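Local coordinates for cutm, flavoprotein of carbon monoxide dehydrogenase (Hydrogenophaga pseudoflava, PDB 1FFV), which probably passes electrons through its bound FAD as the flavoprotein subunit of carbon monoxide dehydrogenase, at residues 175-185 against 196-204. Numbering follows the deposited sequence.
Sequences FAQGTGWAYEK and AGCAVVMRK. With FAD (flavin-adenine dinucleotide), chain J.
T179 and V201 meet methyl to methyl, CG2 of the threonine 3.5 Å from CG1 of the valine, where a turn leads into the antiparallel hairpin of strands 180-186 and 196-205. With OG1 anti to the carbonyl carbon (chi1 -66°) and CG2 anti to the backbone N, the threonine's branches part: CG2 lies over the F175 ring, offset toward the rim, while OG1 donates to A176 O at 2.6 Å within the type II turn A176 to T179. A water that donates to OG1 also accepts from A176 N and R203 NE, tying turn to strand. A serine in place of T179 would probably keep the hydroxyl bonds but leave the F175 ring and V201 CG1 with less contact.

Three hydrogen-bonded pairs, G180-M202, A182-V200 and E184-C198, zip the backbones together, and the hairpin illustrates how antiparallel pairs alternate between faces. In the non-hydrogen-bonded pair with A199, Y183 (CG anti to the backbone N, chi1 -170°) brings CD1 3.6 Å from A199 CB. Its hydroxyl lies over G197, where a side chain would crowd it, and hydrogen-bonds to D124 and T217. On the opposite face, V200 and M202 pack against helix 264-285. Fully extended, K185 donates from NZ to FAD O4 at 2.9 Å, held also by a salt bridge to D124 and a hydrogen bond to L100 O. Its positive charge would be expected to polarise the flavin carbonyl, though D124 would probably offset part of it. The hairpin thus links a water-bridged turn to the flavin site.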
loop_
_atom_site.group_PDB
_atom_site.type_symbol
_atom_site.label_atom_id
_atom_site.label_comp_id
_atom_site.label_asym_id
_atom_site.label_seq_id
_atom_site.Cartn_x
_atom_site.Cartn_y
_atom_site.Cartn_z
ATOM N N PHE C 175 -38.895 -50.893 -8.732
ATOM C CA PHE C 175 -38.912 -51.918 -7.701
ATOM C C PHE C 175 -40.338 -52.416 -7.535
ATOM O O PHE C 175 -41.278 -51.618 -7.469
ATOM C CB PHE C 175 -38.451 -51.340 -6.355
ATOM C CG PHE C 175 -36.957 -51.203 -6.212
ATOM C CD1 PHE C 175 -36.102 -51.416 -7.294
ATOM C CD2 PHE C 175 -36.406 -50.849 -4.981
ATOM C CE1 PHE C 175 -34.723 -51.274 -7.146
ATOM C CE2 PHE C 175 -35.032 -50.706 -4.827
ATOM C CZ PHE C 175 -34.188 -50.918 -5.909
ATOM N N ALA C 176 -40.505 -53.732 -7.498
ATOM C CA ALA C 176 -41.827 -54.304 -7.288
ATOM C C ALA C 176 -42.139 -54.054 -5.809
ATOM O O ALA C 176 -41.225 -54.023 -4.980
ATOM C CB ALA C 176 -41.817 -55.795 -7.595
ATOM N N GLN C 177 -43.411 -53.820 -5.487
ATOM C CA GLN C 177 -43.823 -53.565 -4.102
ATOM C C GLN C 177 -43.268 -54.609 -3.119
ATOM O O GLN C 177 -43.426 -55.819 -3.316
ATOM C CB GLN C 177 -45.355 -53.497 -4.008
ATOM N N GLY C 178 -42.592 -54.126 -2.079
ATOM C CA GLY C 178 -42.014 -55.013 -1.083
ATOM C C GLY C 178 -40.563 -55.395 -1.342
ATOM O O GLY C 178 -40.013 -56.263 -0.658
ATOM N N THR C 179 -39.940 -54.765 -2.335
ATOM C CA THR C 179 -38.545 -55.050 -2.650
ATOM C C THR C 179 -37.605 -54.537 -1.563
ATOM O O THR C 179 -37.720 -53.394 -1.123
ATOM C CB THR C 179 -38.134 -54.411 -3.984
ATOM O OG1 THR C 179 -38.862 -55.030 -5.048
ATOM C CG2 THR C 179 -36.645 -54.581 -4.229
ATOM N N GLY C 180 -36.709 -55.407 -1.111
ATOM C CA GLY C 180 -35.737 -55.027 -0.103
ATOM C C GLY C 180 -34.472 -54.588 -0.821
ATOM O O GLY C 180 -34.204 -55.041 -1.944
ATOM N N TRP C 181 -33.676 -53.741 -0.173
ATOM C CA TRP C 181 -32.453 -53.233 -0.787
ATOM C C TRP C 181 -31.449 -52.728 0.241
ATOM O O TRP C 181 -31.771 -52.572 1.421
ATOM C CB TRP C 181 -32.807 -52.088 -1.737
ATOM C CG TRP C 181 -33.733 -51.089 -1.098
ATOM C CD1 TRP C 181 -35.102 -51.158 -1.035
ATOM C CD2 TRP C 181 -33.357 -49.919 -0.369
ATOM N NE1 TRP C 181 -35.595 -50.106 -0.303
ATOM C CE2 TRP C 181 -34.546 -49.328 0.117
ATOM C CE3 TRP C 181 -32.130 -49.313 -0.073
ATOM C CZ2 TRP C 181 -34.544 -48.155 0.888
ATOM C CZ3 TRP C 181 -32.126 -48.149 0.693
ATOM C CH2 TRP C 181 -33.328 -47.582 1.165
ATOM N N ALA C 182 -30.240 -52.434 -0.228
ATOM C CA ALA C 182 -29.196 -51.920 0.643
ATOM C C ALA C 182 -27.898 -51.640 -0.092
ATOM O O ALA C 182 -27.614 -52.240 -1.127
ATOM C CB ALA C 182 -28.931 -52.902 1.789
ATOM N N TYR C 183 -27.153 -50.668 0.423
ATOM C CA TYR C 183 -25.837 -50.329 -0.102
ATOM C C TYR C 183 -24.952 -50.053 1.102
ATOM O O TYR C 183 -25.081 -49.016 1.752
ATOM C CB TYR C 183 -25.840 -49.100 -1.009
ATOM C CG TYR C 183 -24.514 -48.944 -1.722
ATOM C CD1 TYR C 183 -23.967 -50.017 -2.433
ATOM C CD2 TYR C 183 -23.779 -47.756 -1.652
ATOM C CE1 TYR C 183 -22.725 -49.921 -3.053
ATOM C CE2 TYR C 183 -22.521 -47.648 -2.277
ATOM C CZ TYR C 183 -22.008 -48.742 -2.974
ATOM O OH TYR C 183 -20.783 -48.685 -3.597
ATOM N N GLU C 184 -24.121 -51.025 1.450
ATOM C CA GLU C 184 -23.210 -50.876 2.580
ATOM C C GLU C 184 -21.863 -50.443 2.030
ATOM O O GLU C 184 -21.249 -51.168 1.247
ATOM C CB GLU C 184 -23.067 -52.197 3.341
ATOM C CG GLU C 184 -24.337 -52.671 4.038
ATOM C CD GLU C 184 -24.774 -51.769 5.183
ATOM O OE1 GLU C 184 -23.919 -51.349 5.997
ATOM O OE2 GLU C 184 -25.988 -51.485 5.272
ATOM N N LYS C 185 -21.417 -49.255 2.430
ATOM C CA LYS C 185 -20.141 -48.721 1.965
ATOM C C LYS C 185 -19.157 -48.390 3.099
ATOM O O LYS C 185 -19.413 -47.512 3.932
ATOM C CB LYS C 185 -20.397 -47.489 1.084
ATOM C CG LYS C 185 -19.167 -46.711 0.651
ATOM C CD LYS C 185 -19.595 -45.481 -0.148
ATOM C CE LYS C 185 -18.407 -44.657 -0.638
ATOM N NZ LYS C 185 -18.845 -43.524 -1.493
ATOM N N ALA C 196 -14.503 -50.884 0.371
ATOM C CA ALA C 196 -15.264 -52.036 -0.074
ATOM C C ALA C 196 -16.740 -51.664 0.059
ATOM O O ALA C 196 -17.117 -50.917 0.957
ATOM C CB ALA C 196 -14.942 -53.249 0.777
ATOM N N GLY C 197 -17.562 -52.136 -0.866
ATOM C CA GLY C 197 -18.980 -51.839 -0.798
ATOM C C GLY C 197 -19.798 -52.955 -1.416
ATOM O O GLY C 197 -19.283 -53.740 -2.220
ATOM N N CYS C 198 -21.064 -53.051 -1.020
ATOM C CA CYS C 198 -21.947 -54.076 -1.558
ATOM C C CYS C 198 -23.362 -53.568 -1.746
ATOM O O CYS C 198 -23.985 -53.049 -0.812
ATOM C CB CYS C 198 -21.970 -55.322 -0.675
ATOM S SG CYS C 198 -23.242 -56.550 -1.171
ATOM N N ALA C 199 -23.850 -53.701 -2.976
ATOM C CA ALA C 199 -25.203 -53.296 -3.333
ATOM C C ALA C 199 -26.056 -54.558 -3.424
ATOM O O ALA C 199 -25.627 -55.569 -3.990
ATOM C CB ALA C 199 -25.201 -52.558 -4.671
ATOM N N VAL C 200 -27.257 -54.491 -2.852
ATOM C CA VAL C 200 -28.187 -55.615 -2.852
ATOM C C VAL C 200 -29.635 -55.193 -3.100
ATOM O O VAL C 200 -30.097 -54.171 -2.591
ATOM C CB VAL C 200 -28.170 -56.362 -1.484
ATOM C CG1 VAL C 200 -29.399 -57.268 -1.351
ATOM C CG2 VAL C 200 -26.912 -57.195 -1.342
ATOM N N VAL C 201 -30.333 -55.990 -3.905
ATOM C CA VAL C 201 -31.753 -55.800 -4.177
ATOM C C VAL C 201 -32.308 -57.214 -4.037
ATOM O O VAL C 201 -31.750 -58.157 -4.609
ATOM C CB VAL C 201 -32.043 -55.281 -5.607
ATOM C CG1 VAL C 201 -33.543 -55.108 -5.796
ATOM C CG2 VAL C 201 -31.340 -53.952 -5.854
ATOM N N MET C 202 -33.347 -57.380 -3.222
ATOM C CA MET C 202 -33.934 -58.701 -3.023
ATOM C C MET C 202 -35.440 -58.695 -2.772
ATOM O O MET C 202 -36.013 -57.696 -2.330
ATOM C CB MET C 202 -33.228 -59.452 -1.879
ATOM C CG MET C 202 -33.625 -59.029 -0.469
ATOM S SD MET C 202 -32.763 -59.971 0.838
ATOM C CE MET C 202 -33.725 -61.339 0.920
ATOM N N ARG C 203 -36.072 -59.814 -3.099
ATOM C CA ARG C 203 -37.501 -59.988 -2.893
ATOM C C ARG C 203 -37.698 -61.202 -2.004
ATOM O O ARG C 203 -36.892 -62.136 -2.011
ATOM C CB ARG C 203 -38.251 -60.154 -4.217
ATOM C CG ARG C 203 -38.733 -58.847 -4.828
ATOM C CD ARG C 203 -39.431 -59.082 -6.164
ATOM N NE ARG C 203 -38.617 -58.595 -7.273
ATOM C CZ ARG C 203 -38.348 -59.277 -8.382
ATOM N NH1 ARG C 203 -38.828 -60.500 -8.566
ATOM N NH2 ARG C 203 -37.546 -58.742 -9.291
ATOM N N LYS C 204 -38.782 -61.171 -1.241
ATOM C CA LYS C 204 -39.113 -62.219 -0.288
ATOM C C LYS C 204 -40.437 -62.896 -0.634
ATOM O O LYS C 204 -41.307 -62.304 -1.276
ATOM C CB LYS C 204 -39.152 -61.581 1.108
ATOM C CG LYS C 204 -39.923 -62.297 2.195
ATOM C CD LYS C 204 -40.008 -61.409 3.441
HETATM P PA FAD J . -16.890 -36.508 -16.075
HETATM O O1A FAD J . -17.072 -35.783 -17.345
HETATM O O2A FAD J . -16.016 -36.030 -15.155
HETATM O O5B FAD J . -16.417 -37.847 -16.533
HETATM C C5B FAD J . -17.177 -38.600 -17.457
HETATM C C4B FAD J . -16.262 -39.659 -18.059
HETATM O O4B FAD J . -17.188 -40.524 -18.786
HETATM C C3B FAD J . -15.357 -39.207 -19.174
HETATM O O3B FAD J . -14.447 -40.141 -19.634
HETATM C C2B FAD J . -16.408 -38.732 -20.155
HETATM O O2B FAD J . -15.847 -38.501 -21.402
HETATM C C1B FAD J . -17.368 -39.879 -20.130
HETATM N N9A FAD J . -18.782 -39.547 -20.128
HETATM C C8A FAD J . -19.444 -38.704 -19.272
HETATM N N7A FAD J . -20.745 -38.618 -19.535
HETATM C C5A FAD J . -20.934 -39.440 -20.616
HETATM C C6A FAD J . -22.130 -39.787 -21.370
HETATM N N6A FAD J . -23.322 -39.317 -21.121
HETATM N N1A FAD J . -21.913 -40.657 -22.397
HETATM C C2A FAD J . -20.697 -41.170 -22.689
HETATM N N3A FAD J . -19.554 -40.915 -22.055
HETATM C C4A FAD J . -19.722 -40.046 -21.015
HETATM N N1 FAD J . -17.893 -41.078 -7.223
HETATM C C2 FAD J . -18.426 -42.105 -6.578
HETATM O O2 FAD J . -19.053 -42.934 -7.149
HETATM N N3 FAD J . -18.288 -42.285 -5.180
HETATM C C4 FAD J . -17.586 -41.396 -4.413
HETATM O O4 FAD J . -17.492 -41.582 -3.216
HETATM C C4X FAD J . -16.988 -40.265 -5.104
HETATM N N5 FAD J . -16.290 -39.366 -4.406
HETATM C C5X FAD J . -15.751 -38.325 -5.096
HETATM C C6 FAD J . -15.023 -37.394 -4.355
HETATM C C7 FAD J . -14.443 -36.317 -4.944
HETATM C C7M FAD J . -13.657 -35.330 -4.115
HETATM C C8 FAD J . -14.575 -36.110 -6.362
HETATM C C8M FAD J . -13.938 -34.922 -7.044
HETATM C C9 FAD J . -15.308 -37.033 -7.124
HETATM C C9A FAD J . -15.891 -38.127 -6.500
HETATM N N10 FAD J . -16.644 -39.104 -7.213
HETATM C C10 FAD J . -17.181 -40.145 -6.550
HETATM C "C1'" FAD J . -16.846 -38.930 -8.690
HETATM C "C2'" FAD J . -18.159 -38.307 -9.357
HETATM O "O2'" FAD J . -18.862 -39.181 -8.516
HETATM C "C3'" FAD J . -17.429 -38.618 -10.649
HETATM O "O3'" FAD J . -17.861 -37.243 -10.532
HETATM C "C4'" FAD J . -18.126 -38.489 -11.986
HETATM O "O4'" FAD J . -17.468 -39.784 -11.797
HETATM C "C5'" FAD J . -17.496 -38.669 -13.373
HETATM O "O5'" FAD J . -18.996 -38.115 -13.564
HETATM P P FAD J . -19.094 -36.740 -14.229
HETATM O O1P FAD J . -20.613 -36.529 -14.421
HETATM O O2P FAD J . -18.494 -35.722 -13.506
HETATM O O3P FAD J . -18.351 -36.808 -15.499
HETATM O O HOH W 1 -38.012 -55.473 -7.528
HETATM O O HOH W 2 -40.345 -58.702 -1.133
#